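Local coordinates for intramolecular trans-sialidase (Macrobdella decora, PDB 3SLI), which cleaves sialic acid from sialoglycoconjugates by intramolecular trans-glycosylation, releasing 2,7-anhydro-Neu5Ac, at residues M7-V12 against Y20-E25; L41-T46 against Y166-T171; K29-M34 against I175-N180; D66-I71 against T158-K163. One frame throughout, in Å; residues are numbered along the deposited sequence.

Interaction 1: residues M7-V12 against Y20-E25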
loop_
_atom_site.group_PDB
_atom_site.type_symbol
_atom_site.label_atom_id
_atom_site.label_comp_id
_atom_site.label_asym_id
_atom_site.label_seq_id
_atom_site.Cartn_x
_atom_site.Cartn_y
_atom_site.Cartn_z
ATOM N N MET A 7 -22.745 2.050 33.121
ATOM C CA MET A 7 -22.036 0.863 33.563
ATOM C C MET A 7 -20.547 1.012 33.278
ATOM O O MET A 7 -20.162 1.591 32.264
ATOM C CB MET A 7 -22.595 -0.332 32.778
ATOM C CG MET A 7 -22.137 -1.707 33.205
ATOM S SD MET A 7 -22.892 -2.974 32.130
ATOM C CE MET A 7 -24.504 -3.207 32.920
ATOM N N GLU A 8 -19.719 0.516 34.188
ATOM C CA GLU A 8 -18.278 0.559 34.022
ATOM C C GLU A 8 -17.713 -0.684 34.672
ATOM O O GLU A 8 -18.201 -1.128 35.715
ATOM C CB GLU A 8 -17.669 1.813 34.652
ATOM C CG GLU A 8 -16.161 1.899 34.440
ATOM C CD GLU A 8 -15.535 3.177 34.969
ATOM O OE1 GLU A 8 -16.160 4.253 34.857
ATOM O OE2 GLU A 8 -14.394 3.103 35.475
ATOM N N LYS A 9 -16.709 -1.270 34.035
ATOM C CA LYS A 9 -16.080 -2.477 34.546
ATOM C C LYS A 9 -14.602 -2.394 34.187
ATOM O O LYS A 9 -14.233 -1.769 33.189
ATOM C CB LYS A 9 -16.729 -3.712 33.913
ATOM C CG LYS A 9 -16.765 -4.938 34.809
ATOM C CD LYS A 9 -17.744 -4.764 35.962
ATOM C CE LYS A 9 -17.831 -6.028 36.792
ATOM N NZ LYS A 9 -16.499 -6.446 37.298
ATOM N N ASN A 10 -13.764 -3.059 34.970
ATOM C CA ASN A 10 -12.330 -2.996 34.751
ATOM C C ASN A 10 -11.629 -4.340 34.980
ATOM O O ASN A 10 -12.040 -5.122 35.837
ATOM C CB ASN A 10 -11.759 -1.907 35.676
ATOM C CG ASN A 10 -10.255 -1.837 35.650
ATOM O OD1 ASN A 10 -9.591 -2.216 36.616
ATOM N ND2 ASN A 10 -9.700 -1.337 34.553
ATOM N N ASN A 11 -10.593 -4.602 34.179
ATOM C CA ASN A 11 -9.780 -5.821 34.253
ATOM C C ASN A 11 -10.560 -7.130 34.347
ATOM O O ASN A 11 -10.445 -7.869 35.324
ATOM C CB ASN A 11 -8.759 -5.716 35.397
ATOM C CG ASN A 11 -7.846 -4.497 35.261
ATOM O OD1 ASN A 11 -7.663 -3.954 34.166
ATOM N ND2 ASN A 11 -7.280 -4.053 36.378
ATOM N N VAL A 12 -11.323 -7.434 33.304
ATOM C CA VAL A 12 -12.126 -8.647 33.273
ATOM C C VAL A 12 -11.519 -9.712 32.352
ATOM O O VAL A 12 -11.414 -9.511 31.137
ATOM C CB VAL A 12 -13.571 -8.339 32.797
ATOM C CG1 VAL A 12 -14.409 -9.602 32.826
ATOM C CG2 VAL A 12 -14.203 -7.241 33.660
ATOM N N TYR A 20 -18.907 -13.368 29.826
ATOM C CA TYR A 20 -18.978 -12.810 31.180
ATOM C C TYR A 20 -20.291 -12.049 31.300
ATOM O O TYR A 20 -20.555 -11.146 30.510
ATOM C CB TYR A 20 -17.798 -11.863 31.439
ATOM C CG TYR A 20 -17.682 -11.396 32.877
ATOM C CD1 TYR A 20 -18.395 -10.284 33.335
ATOM C CD2 TYR A 20 -16.852 -12.066 33.782
ATOM C CE1 TYR A 20 -18.281 -9.846 34.666
ATOM C CE2 TYR A 20 -16.731 -11.639 35.106
ATOM C CZ TYR A 20 -17.447 -10.527 35.540
ATOM O OH TYR A 20 -17.303 -10.091 36.837
ATOM N N SER A 21 -21.100 -12.409 32.294
ATOM C CA SER A 21 -22.395 -11.773 32.508
ATOM C C SER A 21 -22.347 -10.455 33.276
ATOM O O SER A 21 -21.753 -10.373 34.349
ATOM C CB SER A 21 -23.338 -12.732 33.230
ATOM O OG SER A 21 -24.555 -12.074 33.559
ATOM N N LEU A 22 -22.996 -9.433 32.728
ATOM C CA LEU A 22 -23.072 -8.117 33.358
ATOM C C LEU A 22 -24.518 -7.848 33.792
ATOM O O LEU A 22 -24.905 -6.702 34.050
ATOM C CB LEU A 22 -22.624 -7.033 32.382
ATOM C CG LEU A 22 -21.145 -7.059 32.003
ATOM C CD1 LEU A 22 -20.857 -5.964 31.000
ATOM C CD2 LEU A 22 -20.297 -6.901 33.253
ATOM N N ASP A 23 -25.314 -8.914 33.853
ATOM C CA ASP A 23 -26.719 -8.826 34.231
ATOM C C ASP A 23 -26.950 -8.297 35.651
ATOM O O ASP A 23 -27.967 -7.657 35.900
ATOM C CB ASP A 23 -27.410 -10.196 34.068
ATOM C CG ASP A 23 -27.420 -10.697 32.616
ATOM O OD1 ASP A 23 -27.028 -9.942 31.708
ATOM O OD2 ASP A 23 -27.830 -11.857 32.384
ATOM N N GLN A 24 -26.020 -8.554 36.573
ATOM C CA GLN A 24 -26.184 -8.088 37.952
ATOM C C GLN A 24 -25.693 -6.663 38.230
ATOM O O GLN A 24 -25.811 -6.187 39.362
ATOM C CB GLN A 24 -25.582 -9.080 38.975
ATOM C CG GLN A 24 -24.030 -9.172 39.072
ATOM C CD GLN A 24 -23.325 -7.995 39.795
ATOM O OE1 GLN A 24 -22.166 -7.679 39.496
ATOM N NE2 GLN A 24 -24.010 -7.371 40.752
ATOM N N GLU A 25 -25.127 -5.995 37.225
ATOM C CA GLU A 25 -24.648 -4.628 37.412
ATOM C C GLU A 25 -25.833 -3.713 37.694
ATOM O O GLU A 25 -26.914 -3.894 37.129
ATOM C CB GLU A 25 -23.894 -4.126 36.175
ATOM C CG GLU A 25 -22.598 -4.871 35.876
ATOM C CD GLU A 25 -21.550 -4.688 36.954
ATOM O OE1 GLU A 25 -21.265 -3.527 37.326
ATOM O OE2 GLU A 25 -21.011 -5.707 37.430
HETATM O O HOH W 1 -21.122 -0.541 36.497
#
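Met7 lays its thioether against Leu22 and Glu25, one of two close-packed patches in the contact. The methyl CE of Met7 sits 3.4 Å from CB of Glu25, while its SD lies 3.8 Å from CD1 of Leu22. The chain of Met7 runs extended as far as SD and bends only at the last torsion (chi3 -84°), which turns the methyl toward the backbone of the Leu22-Glu25 type I turn. In the second patch, at the far end of the segments, CG1 of Val12 rides over one face of the Tyr20 ring, a CH-pi contact 3.7 Å from the centroid and 16° off the ring normal. The two segments belong to the two facing sheets of the N-terminal domain, a concanavalin-like beta-sandwich: strand 5-14 pairs with strand 170-178, strand 20-21 with strand 152-155, and side chains fill the gap between them. Towards solvent both patches give way to polar groups. Lys9 is kinked at chi2 and chi4; its CE comes within 3.3 Å of OE2 of Glu25, yet its NZ stays 4.6 Å from that same oxygen, too far for a salt bridge, so the attraction is probably diffuse. The other carboxylate oxygen of Glu25, OE1, accepts from a water that in turn accepts from the backbone N of Glu8, bridging strand and turn.

Interaction 2: residues L41-T46 against Y166-T171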
loop_
_atom_site.group_PDB
_atom_site.type_symbol
_atom_site.label_atom_id
_atom_site.label_comp_id
_atom_site.label_asym_id
_atom_site.label_seq_id
_atom_site.Cartn_x
_atom_site.Cartn_y
_atom_site.Cartn_z
ATOM N N LEU A 41 -14.285 0.575 24.961
ATOM C CA LEU A 41 -13.608 -0.478 25.682
ATOM C C LEU A 41 -12.207 -0.784 25.199
ATOM O O LEU A 41 -11.862 -0.569 24.033
ATOM C CB LEU A 41 -14.455 -1.757 25.744
ATOM C CG LEU A 41 -14.850 -2.620 24.548
ATOM C CD1 LEU A 41 -15.290 -3.965 25.100
ATOM C CD2 LEU A 41 -15.979 -1.993 23.745
ATOM N N SER A 42 -11.396 -1.223 26.151
ATOM C CA SER A 42 -10.007 -1.594 25.945
ATOM C C SER A 42 -9.991 -3.117 26.075
ATOM O O SER A 42 -10.538 -3.655 27.034
ATOM C CB SER A 42 -9.168 -0.958 27.063
ATOM O OG SER A 42 -7.792 -1.266 26.944
ATOM N N TYR A 43 -9.373 -3.817 25.129
ATOM C CA TYR A 43 -9.336 -5.282 25.198
ATOM C C TYR A 43 -8.034 -5.836 24.641
ATOM O O TYR A 43 -7.342 -5.161 23.877
ATOM C CB TYR A 43 -10.492 -5.894 24.386
ATOM C CG TYR A 43 -10.239 -5.855 22.890
ATOM C CD1 TYR A 43 -10.582 -4.734 22.142
ATOM C CD2 TYR A 43 -9.564 -6.904 22.237
ATOM C CE1 TYR A 43 -10.252 -4.641 20.790
ATOM C CE2 TYR A 43 -9.226 -6.817 20.883
ATOM C CZ TYR A 43 -9.572 -5.683 20.170
ATOM O OH TYR A 43 -9.219 -5.548 18.850
ATOM N N LYS A 44 -7.764 -7.093 24.976
ATOM C CA LYS A 44 -6.595 -7.826 24.497
ATOM C C LYS A 44 -7.114 -9.219 24.141
ATOM O O LYS A 44 -7.578 -9.944 25.021
ATOM C CB LYS A 44 -5.527 -7.934 25.592
ATOM C CG LYS A 44 -4.364 -8.828 25.217
ATOM C CD LYS A 44 -3.221 -8.734 26.213
ATOM C CE LYS A 44 -3.580 -9.336 27.553
ATOM N NZ LYS A 44 -2.436 -9.200 28.511
ATOM N N SER A 45 -7.103 -9.567 22.856
ATOM C CA SER A 45 -7.577 -10.883 22.426
ATOM C C SER A 45 -6.460 -11.926 22.415
ATOM O O SER A 45 -5.392 -11.697 21.847
ATOM C CB SER A 45 -8.198 -10.808 21.029
ATOM O OG SER A 45 -8.642 -12.091 20.604
ATOM N N THR A 46 -6.713 -13.065 23.051
ATOM C CA THR A 46 -5.748 -14.165 23.093
ATOM C C THR A 46 -6.311 -15.356 22.302
ATOM O O THR A 46 -5.717 -16.433 22.258
ATOM C CB THR A 46 -5.449 -14.609 24.556
ATOM O OG1 THR A 46 -6.670 -14.958 25.221
ATOM C CG2 THR A 46 -4.760 -13.494 25.329
ATOM N N TYR A 166 -19.965 -16.186 18.765
ATOM C CA TYR A 166 -18.878 -15.225 18.524
ATOM C C TYR A 166 -18.006 -15.140 19.787
ATOM O O TYR A 166 -17.743 -14.050 20.297
ATOM C CB TYR A 166 -19.465 -13.843 18.212
ATOM C CG TYR A 166 -20.590 -13.840 17.199
ATOM C CD1 TYR A 166 -20.499 -14.580 16.018
ATOM C CD2 TYR A 166 -21.744 -13.073 17.411
ATOM C CE1 TYR A 166 -21.524 -14.555 15.074
ATOM C CE2 TYR A 166 -22.770 -13.037 16.477
ATOM C CZ TYR A 166 -22.656 -13.780 15.307
ATOM O OH TYR A 166 -23.660 -13.738 14.368
ATOM N N PRO A 167 -17.488 -16.291 20.257
ATOM C CA PRO A 167 -16.663 -16.392 21.461
ATOM C C PRO A 167 -15.326 -15.677 21.475
ATOM O O PRO A 167 -14.425 -15.996 20.692
ATOM C CB PRO A 167 -16.469 -17.910 21.625
ATOM C CG PRO A 167 -17.462 -18.531 20.687
ATOM C CD PRO A 167 -17.479 -17.578 19.545
ATOM N N PHE A 168 -15.199 -14.743 22.413
ATOM C CA PHE A 168 -13.972 -13.986 22.634
ATOM C C PHE A 168 -13.140 -14.735 23.686
ATOM O O PHE A 168 -13.664 -15.522 24.485
ATOM C CB PHE A 168 -14.323 -12.573 23.141
ATOM C CG PHE A 168 -13.149 -11.782 23.671
ATOM C CD1 PHE A 168 -12.328 -11.055 22.805
ATOM C CD2 PHE A 168 -12.904 -11.708 25.047
ATOM C CE1 PHE A 168 -11.285 -10.260 23.301
ATOM C CE2 PHE A 168 -11.863 -10.916 25.561
ATOM C CZ PHE A 168 -11.055 -10.190 24.684
ATOM N N GLY A 169 -11.838 -14.489 23.665
ATOM C CA GLY A 169 -10.932 -15.092 24.623
ATOM C C GLY A 169 -9.885 -14.024 24.865
ATOM O O GLY A 169 -9.355 -13.454 23.902
ATOM N N GLY A 170 -9.653 -13.678 26.127
ATOM C CA GLY A 170 -8.667 -12.657 26.441
ATOM C C GLY A 170 -9.040 -11.814 27.648
ATOM O O GLY A 170 -9.611 -12.329 28.614
ATOM N N THR A 171 -8.748 -10.517 27.577
ATOM C CA THR A 171 -9.032 -9.586 28.667
ATOM C C THR A 171 -9.723 -8.294 28.229
ATOM O O THR A 171 -9.341 -7.674 27.233
ATOM C CB THR A 171 -7.722 -9.174 29.400
ATOM O OG1 THR A 171 -7.086 -10.333 29.952
ATOM C CG2 THR A 171 -8.012 -8.167 30.529
#
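Residues 44-45 and 170-171 pair as antiparallel strands: Lys44 and Thr171 form the hydrogen-bonded pair, N of Lys44 giving to O of Thr171 at 2.8 Å and N of Thr171 to O of Lys44 at 2.9 Å, and Ser45 faces Gly170 in the non-hydrogen-bonded position. A third bond runs from N of Thr46 to O of Gly169 at 2.8 Å. Gly170 has backbone angles that favour glycine, and its CA lies 3.3 Å from O of Lys44 in a CA-H...O contact. The Phe168 ring comes obliquely against Tyr43 and Ser45: swung away from its own amide nitrogen (chi1 168°), it carries CZ to within 3.5 Å of O of Lys44 and CE1 to 3.9 Å from CD2 of Tyr43. CE1 of Phe168 also meets CA and CB of Ser45, whose OG is hydrogen-bonded to Gln52. On the face shared by Lys44 and Thr171, the threonine hydroxyl bonds Asp13. Within the beta-sandwich of the N-terminal domain, strand 37-45 lies between strands 107-118 and 170-178, while Phe168 and Tyr166 turn toward strand 51-58 of the facing sheet.

Interaction 3: residues K29-M34 against I175-N180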
loop_
_atom_site.group_PDB
_atom_site.type_symbol
_atom_site.label_atom_id
_atom_site.label_comp_id
_atom_site.label_asym_id
_atom_site.label_seq_id
_atom_site.Cartn_x
_atom_site.Cartn_y
_atom_site.Cartn_z
ATOM N N LYS A 29 -30.337 -2.673 33.919
ATOM C CA LYS A 29 -31.698 -2.311 33.508
ATOM C C LYS A 29 -31.717 -1.118 32.552
ATOM O O LYS A 29 -32.609 -1.004 31.710
ATOM C CB LYS A 29 -32.591 -2.027 34.728
ATOM C CG LYS A 29 -32.099 -0.917 35.639
ATOM C CD LYS A 29 -32.849 -0.921 36.958
ATOM C CE LYS A 29 -32.102 -0.107 38.007
ATOM N NZ LYS A 29 -32.756 -0.160 39.349
ATOM N N TYR A 30 -30.747 -0.221 32.685
ATOM C CA TYR A 30 -30.676 0.937 31.799
ATOM C C TYR A 30 -30.028 0.552 30.466
ATOM O O TYR A 30 -30.490 0.958 29.403
ATOM C CB TYR A 30 -29.877 2.066 32.446
ATOM C CG TYR A 30 -30.444 2.534 33.765
ATOM C CD1 TYR A 30 -31.768 2.972 33.861
ATOM C CD2 TYR A 30 -29.669 2.503 34.922
ATOM C CE1 TYR A 30 -32.305 3.363 35.080
ATOM C CE2 TYR A 30 -30.193 2.890 36.144
ATOM C CZ TYR A 30 -31.510 3.314 36.220
ATOM O OH TYR A 30 -32.043 3.660 37.442
ATOM N N VAL A 31 -28.960 -0.237 30.537
ATOM C CA VAL A 31 -28.243 -0.677 29.336
ATOM C C VAL A 31 -29.155 -1.506 28.421
ATOM O O VAL A 31 -29.129 -1.345 27.193
ATOM C CB VAL A 31 -26.957 -1.473 29.713
ATOM C CG1 VAL A 31 -26.247 -1.981 28.461
ATOM C CG2 VAL A 31 -26.005 -0.581 30.518
ATOM N N LYS A 32 -30.016 -2.324 29.024
ATOM C CA LYS A 32 -30.946 -3.164 28.258
ATOM C C LYS A 32 -32.038 -2.370 27.551
ATOM O O LYS A 32 -32.799 -2.941 26.761
ATOM C CB LYS A 32 -31.605 -4.222 29.153
ATOM C CG LYS A 32 -30.683 -5.315 29.647
ATOM C CD LYS A 32 -31.371 -6.183 30.700
ATOM C CE LYS A 32 -30.361 -7.124 31.358
ATOM N NZ LYS A 32 -30.929 -8.020 32.412
ATOM N N ALA A 33 -32.100 -1.061 27.801
ATOM C CA ALA A 33 -33.121 -0.212 27.189
ATOM C C ALA A 33 -32.594 1.074 26.539
ATOM O O ALA A 33 -33.368 1.978 26.236
ATOM C CB ALA A 33 -34.199 0.127 28.225
ATOM N N MET A 34 -31.294 1.128 26.263
ATOM C CA MET A 34 -30.677 2.308 25.647
ATOM C C MET A 34 -31.298 2.730 24.321
ATOM O O MET A 34 -31.460 1.916 23.403
ATOM C CB MET A 34 -29.182 2.072 25.445
ATOM C CG MET A 34 -28.415 1.945 26.735
ATOM S SD MET A 34 -26.721 1.395 26.497
ATOM C CE MET A 34 -25.925 2.937 26.011
ATOM N N ILE A 175 -14.268 -1.053 30.274
ATOM C CA ILE A 175 -15.463 -0.787 29.495
ATOM C C ILE A 175 -16.289 0.273 30.215
ATOM O O ILE A 175 -16.423 0.241 31.438
ATOM C CB ILE A 175 -16.347 -2.042 29.234
ATOM C CG1 ILE A 175 -17.540 -1.638 28.357
ATOM C CG2 ILE A 175 -16.822 -2.678 30.545
ATOM C CD1 ILE A 175 -18.478 -2.763 28.016
ATOM N N LYS A 176 -16.775 1.238 29.446
ATOM C CA LYS A 176 -17.610 2.322 29.946
ATOM C C LYS A 176 -18.760 2.454 28.965
ATOM O O LYS A 176 -18.544 2.523 27.748
ATOM C CB LYS A 176 -16.835 3.643 29.992
ATOM C CG LYS A 176 -15.840 3.765 31.131
ATOM C CD LYS A 176 -15.097 5.087 31.047
ATOM C CE LYS A 176 -14.224 5.315 32.275
ATOM N NZ LYS A 176 -13.198 4.247 32.466
ATOM N N VAL A 177 -19.979 2.438 29.490
ATOM C CA VAL A 177 -21.181 2.561 28.675
ATOM C C VAL A 177 -21.881 3.849 29.107
ATOM O O VAL A 177 -22.217 4.000 30.290
ATOM C CB VAL A 177 -22.139 1.357 28.904
ATOM C CG1 VAL A 177 -23.350 1.456 27.992
ATOM C CG2 VAL A 177 -21.409 0.043 28.681
ATOM N N TYR A 178 -22.066 4.770 28.157
ATOM C CA TYR A 178 -22.723 6.068 28.376
ATOM C C TYR A 178 -24.074 6.107 27.674
ATOM O O TYR A 178 -24.217 5.583 26.571
ATOM C CB TYR A 178 -21.895 7.202 27.763
ATOM C CG TYR A 178 -20.518 7.389 28.334
ATOM C CD1 TYR A 178 -19.470 6.547 27.967
ATOM C CD2 TYR A 178 -20.250 8.430 29.226
ATOM C CE1 TYR A 178 -18.187 6.734 28.472
ATOM C CE2 TYR A 178 -18.973 8.630 29.738
ATOM C CZ TYR A 178 -17.947 7.779 29.358
ATOM O OH TYR A 178 -16.680 7.968 29.865
ATOM N N SER A 179 -25.053 6.765 28.283
ATOM C CA SER A 179 -26.364 6.896 27.659
ATOM C C SER A 179 -26.308 8.028 26.636
ATOM O O SER A 179 -27.130 8.102 25.721
ATOM C CB SER A 179 -27.425 7.232 28.712
ATOM O OG SER A 179 -27.146 8.488 29.309
ATOM N N ASN A 180 -25.357 8.935 26.828
ATOM C CA ASN A 180 -25.177 10.090 25.953
ATOM C C ASN A 180 -24.175 9.834 24.821
ATOM O O ASN A 180 -23.324 8.942 24.913
ATOM C CB ASN A 180 -24.735 11.309 26.784
ATOM C CG ASN A 180 -23.500 11.032 27.623
ATOM O OD1 ASN A 180 -23.499 10.145 28.468
ATOM N ND2 ASN A 180 -22.443 11.801 27.398
#
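Val177 meets Met34 and Val31 through a single methyl, CG1, the first point of contact as the last part of strand 170-178 runs on. CG1 lies opposite the backbone N of Val177 (chi1 -177°), where it is 3.6 Å from CE and 3.7 Å from SD of Met34. The same methyl also comes within 4.2 Å of CG2 of Val31, more loosely, the two valine side chains crossing at about a right angle. At Tyr178 the side chain turns to the other side of the strand, and its backbone contributes instead: CE of Met34 stops 3.2 Å from O of Tyr178. Met34 is straight up to SD, and a chi3 of 80° then swings the methyl toward the strand. Next comes Ser179, whose CA is 4.3 Å from CE of Met34; its hydroxyl bonds to O of Pro2. This apolar contact is plain interior packing in a concanavalin-like beta-sandwich, with the type I turn Val31-Met34 beside helix 28-31. Strand 170-178 runs between strands 5-14 and 37-45; Val31 also leans on Phe55 and Val57 of strand 51-58 in the facing sheet, and Met34 on Leu6 and Phe143.

Interaction 4: residues D66-I71 against T158-K163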
loop_
_atom_site.group_PDB
_atom_site.type_symbol
_atom_site.label_atom_id
_atom_site.label_comp_id
_atom_site.label_asym_id
_atom_site.label_seq_id
_atom_site.Cartn_x
_atom_site.Cartn_y
_atom_site.Cartn_z
ATOM N N ASP A 66 -31.563 -13.844 16.268
ATOM C CA ASP A 66 -31.285 -12.678 15.421
ATOM C C ASP A 66 -31.733 -11.367 16.090
ATOM O O ASP A 66 -31.925 -10.344 15.427
ATOM C CB ASP A 66 -31.944 -12.822 14.040
ATOM C CG ASP A 66 -31.298 -13.911 13.184
ATOM O OD1 ASP A 66 -30.219 -14.426 13.556
ATOM O OD2 ASP A 66 -31.874 -14.246 12.128
ATOM N N ARG A 67 -31.893 -11.407 17.407
ATOM C CA ARG A 67 -32.302 -10.237 18.170
ATOM C C ARG A 67 -31.191 -9.872 19.154
ATOM O O ARG A 67 -31.132 -10.404 20.270
ATOM C CB ARG A 67 -33.602 -10.521 18.924
ATOM C CG ARG A 67 -34.772 -10.880 18.027
ATOM C CD ARG A 67 -36.031 -11.119 18.851
ATOM N NE ARG A 67 -37.101 -11.711 18.053
ATOM C CZ ARG A 67 -37.906 -11.033 17.240
ATOM N NH1 ARG A 67 -37.787 -9.719 17.096
ATOM N NH2 ARG A 67 -38.833 -11.684 16.551
ATOM N N HIS A 68 -30.300 -8.979 18.730
ATOM C CA HIS A 68 -29.191 -8.564 19.576
ATOM C C HIS A 68 -28.384 -7.436 18.956
ATOM O O HIS A 68 -28.521 -7.132 17.771
ATOM C CB HIS A 68 -28.244 -9.753 19.838
ATOM C CG HIS A 68 -27.703 -10.393 18.589
ATOM N ND1 HIS A 68 -28.066 -11.658 18.181
ATOM C CD2 HIS A 68 -26.822 -9.941 17.661
ATOM C CE1 HIS A 68 -27.439 -11.960 17.059
ATOM N NE2 HIS A 68 -26.677 -10.934 16.720
ATOM N N PHE A 69 -27.535 -6.834 19.778
ATOM C CA PHE A 69 -26.621 -5.790 19.354
ATOM C C PHE A 69 -25.266 -6.229 19.886
ATOM O O PHE A 69 -25.171 -6.698 21.020
ATOM C CB PHE A 69 -26.963 -4.426 19.968
ATOM C CG PHE A 69 -25.795 -3.462 19.966
ATOM C CD1 PHE A 69 -25.426 -2.796 18.798
ATOM C CD2 PHE A 69 -25.022 -3.277 21.118
ATOM C CE1 PHE A 69 -24.305 -1.967 18.773
ATOM C CE2 PHE A 69 -23.899 -2.452 21.103
ATOM C CZ PHE A 69 -23.540 -1.797 19.929
ATOM N N HIS A 70 -24.223 -6.111 19.071
ATOM C CA HIS A 70 -22.888 -6.473 19.530
ATOM C C HIS A 70 -21.788 -5.738 18.774
ATOM O O HIS A 70 -21.993 -5.292 17.634
ATOM C CB HIS A 70 -22.668 -8.006 19.512
ATOM C CG HIS A 70 -22.240 -8.576 18.184
ATOM N ND1 HIS A 70 -23.001 -8.479 17.039
ATOM C CD2 HIS A 70 -21.157 -9.322 17.851
ATOM C CE1 HIS A 70 -22.409 -9.146 16.060
ATOM N NE2 HIS A 70 -21.290 -9.666 16.528
ATOM N N ILE A 71 -20.684 -5.496 19.475
ATOM C CA ILE A 71 -19.498 -4.861 18.902
ATOM C C ILE A 71 -18.534 -6.041 18.877
ATOM O O ILE A 71 -18.345 -6.688 19.903
ATOM C CB ILE A 71 -18.909 -3.772 19.836
ATOM C CG1 ILE A 71 -19.939 -2.671 20.098
ATOM C CG2 ILE A 71 -17.629 -3.176 19.221
ATOM C CD1 ILE A 71 -19.481 -1.648 21.132
ATOM N N THR A 158 -21.958 -13.297 22.360
ATOM C CA THR A 158 -23.342 -12.895 22.119
ATOM C C THR A 158 -24.204 -14.117 22.405
ATOM O O THR A 158 -23.977 -15.181 21.830
ATOM C CB THR A 158 -23.558 -12.448 20.665
ATOM O OG1 THR A 158 -22.874 -11.205 20.443
ATOM C CG2 THR A 158 -25.049 -12.267 20.365
ATOM N N LYS A 159 -25.148 -13.987 23.335
ATOM C CA LYS A 159 -26.006 -15.112 23.681
ATOM C C LYS A 159 -27.068 -15.351 22.614
ATOM O O LYS A 159 -27.864 -14.455 22.288
ATOM C CB LYS A 159 -26.633 -14.911 25.066
ATOM C CG LYS A 159 -25.604 -14.953 26.186
ATOM C CD LYS A 159 -26.235 -14.886 27.566
ATOM C CE LYS A 159 -25.166 -15.023 28.636
ATOM N NZ LYS A 159 -25.727 -15.050 30.015
ATOM N N ARG A 160 -27.019 -16.541 22.016
ATOM C CA ARG A 160 -27.957 -16.936 20.964
ATOM C C ARG A 160 -28.509 -18.307 21.332
ATOM O O ARG A 160 -27.761 -19.277 21.449
ATOM C CB ARG A 160 -27.252 -16.990 19.608
ATOM C CG ARG A 160 -26.526 -15.702 19.252
ATOM C CD ARG A 160 -25.944 -15.752 17.850
ATOM N NE ARG A 160 -26.955 -15.488 16.830
ATOM C CZ ARG A 160 -26.739 -15.593 15.525
ATOM N NH1 ARG A 160 -25.543 -15.967 15.078
ATOM N NH2 ARG A 160 -27.711 -15.310 14.665
ATOM N N GLN A 161 -29.814 -18.357 21.589
ATOM C CA GLN A 161 -30.495 -19.586 21.990
ATOM C C GLN A 161 -29.752 -20.310 23.114
ATOM O O GLN A 161 -29.501 -21.521 23.041
ATOM C CB GLN A 161 -30.729 -20.512 20.794
ATOM C CG GLN A 161 -31.521 -19.857 19.682
ATOM C CD GLN A 161 -32.067 -20.859 18.683
ATOM O OE1 GLN A 161 -33.221 -21.284 18.785
ATOM N NE2 GLN A 161 -31.254 -21.223 17.699
ATOM N N GLY A 162 -29.398 -19.542 24.144
ATOM C CA GLY A 162 -28.714 -20.080 25.309
ATOM C C GLY A 162 -27.258 -20.476 25.152
ATOM O O GLY A 162 -26.685 -21.073 26.068
ATOM N N LYS A 163 -26.655 -20.134 24.016
ATOM C CA LYS A 163 -25.257 -20.468 23.742
ATOM C C LYS A 163 -24.432 -19.205 23.563
ATOM O O LYS A 163 -24.949 -18.167 23.138
ATOM C CB LYS A 163 -25.144 -21.273 22.436
ATOM C CG LYS A 163 -25.920 -22.565 22.398
ATOM C CD LYS A 163 -25.303 -23.594 23.313
ATOM C CE LYS A 163 -26.045 -24.920 23.224
ATOM N NZ LYS A 163 -25.394 -25.953 24.079
HETATM O O HOH W 2 -29.538 -13.267 20.046
#
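The His68 ring is overlapped on one face by CG2 of Thr158, a CH-pi contact 3.8 Å from the centroid and 14° off the normal. The short hairpin 158-165, closed by a type I' turn from Arg160 to Lys163, covers the face of strand 67-74 opposite Phe69 and Ile71 in the domain's beta-sandwich, strands 67-71 and 158-160 running nearly antiparallel with axes 8.2 Å apart. Thr158 straddles two histidines: its hydroxyl OG1, which bonds to Ser53, is 3.3 Å from CB of His70. Further along, NE of Arg160 comes 3.6 Å from CE1 of His68, with guanidinium and ring planes 81° apart; this NE bonds to O of Gln65, which helps place the group. A water at the edge of the His68 ring, in its plane, joins ND1 to O of Lys159. Kinked at CD, Arg160 directs its guanidinium toward Asp66, whose OD1 lies at its edge, 2.9 Å from NH2, in a salt bridge with a weak hydrogen bond.

Overall arrangement
All four contacts belong to the N-terminal beta-sandwich. Interactions 1 and 3 adjoin: strands 5-14 and 170-178 bond through their backbones, and Met7 touches Val31, so both line the space between the sheets. Interaction 3 is buried and apolar, whereas interaction 1 grades from apolar packing into charged groups and water. Interaction 2, partly buried, shares strand 170-178 with interaction 3 but holds it by backbone pairing within one sheet. Interaction 4 is buried too, but on the face of the second sheet turned away from the first, where the 158-165 hairpin covers it; it mixes histidine rings, water and a salt bridge, and Tyr166 from interaction 2 stacks on His70 there.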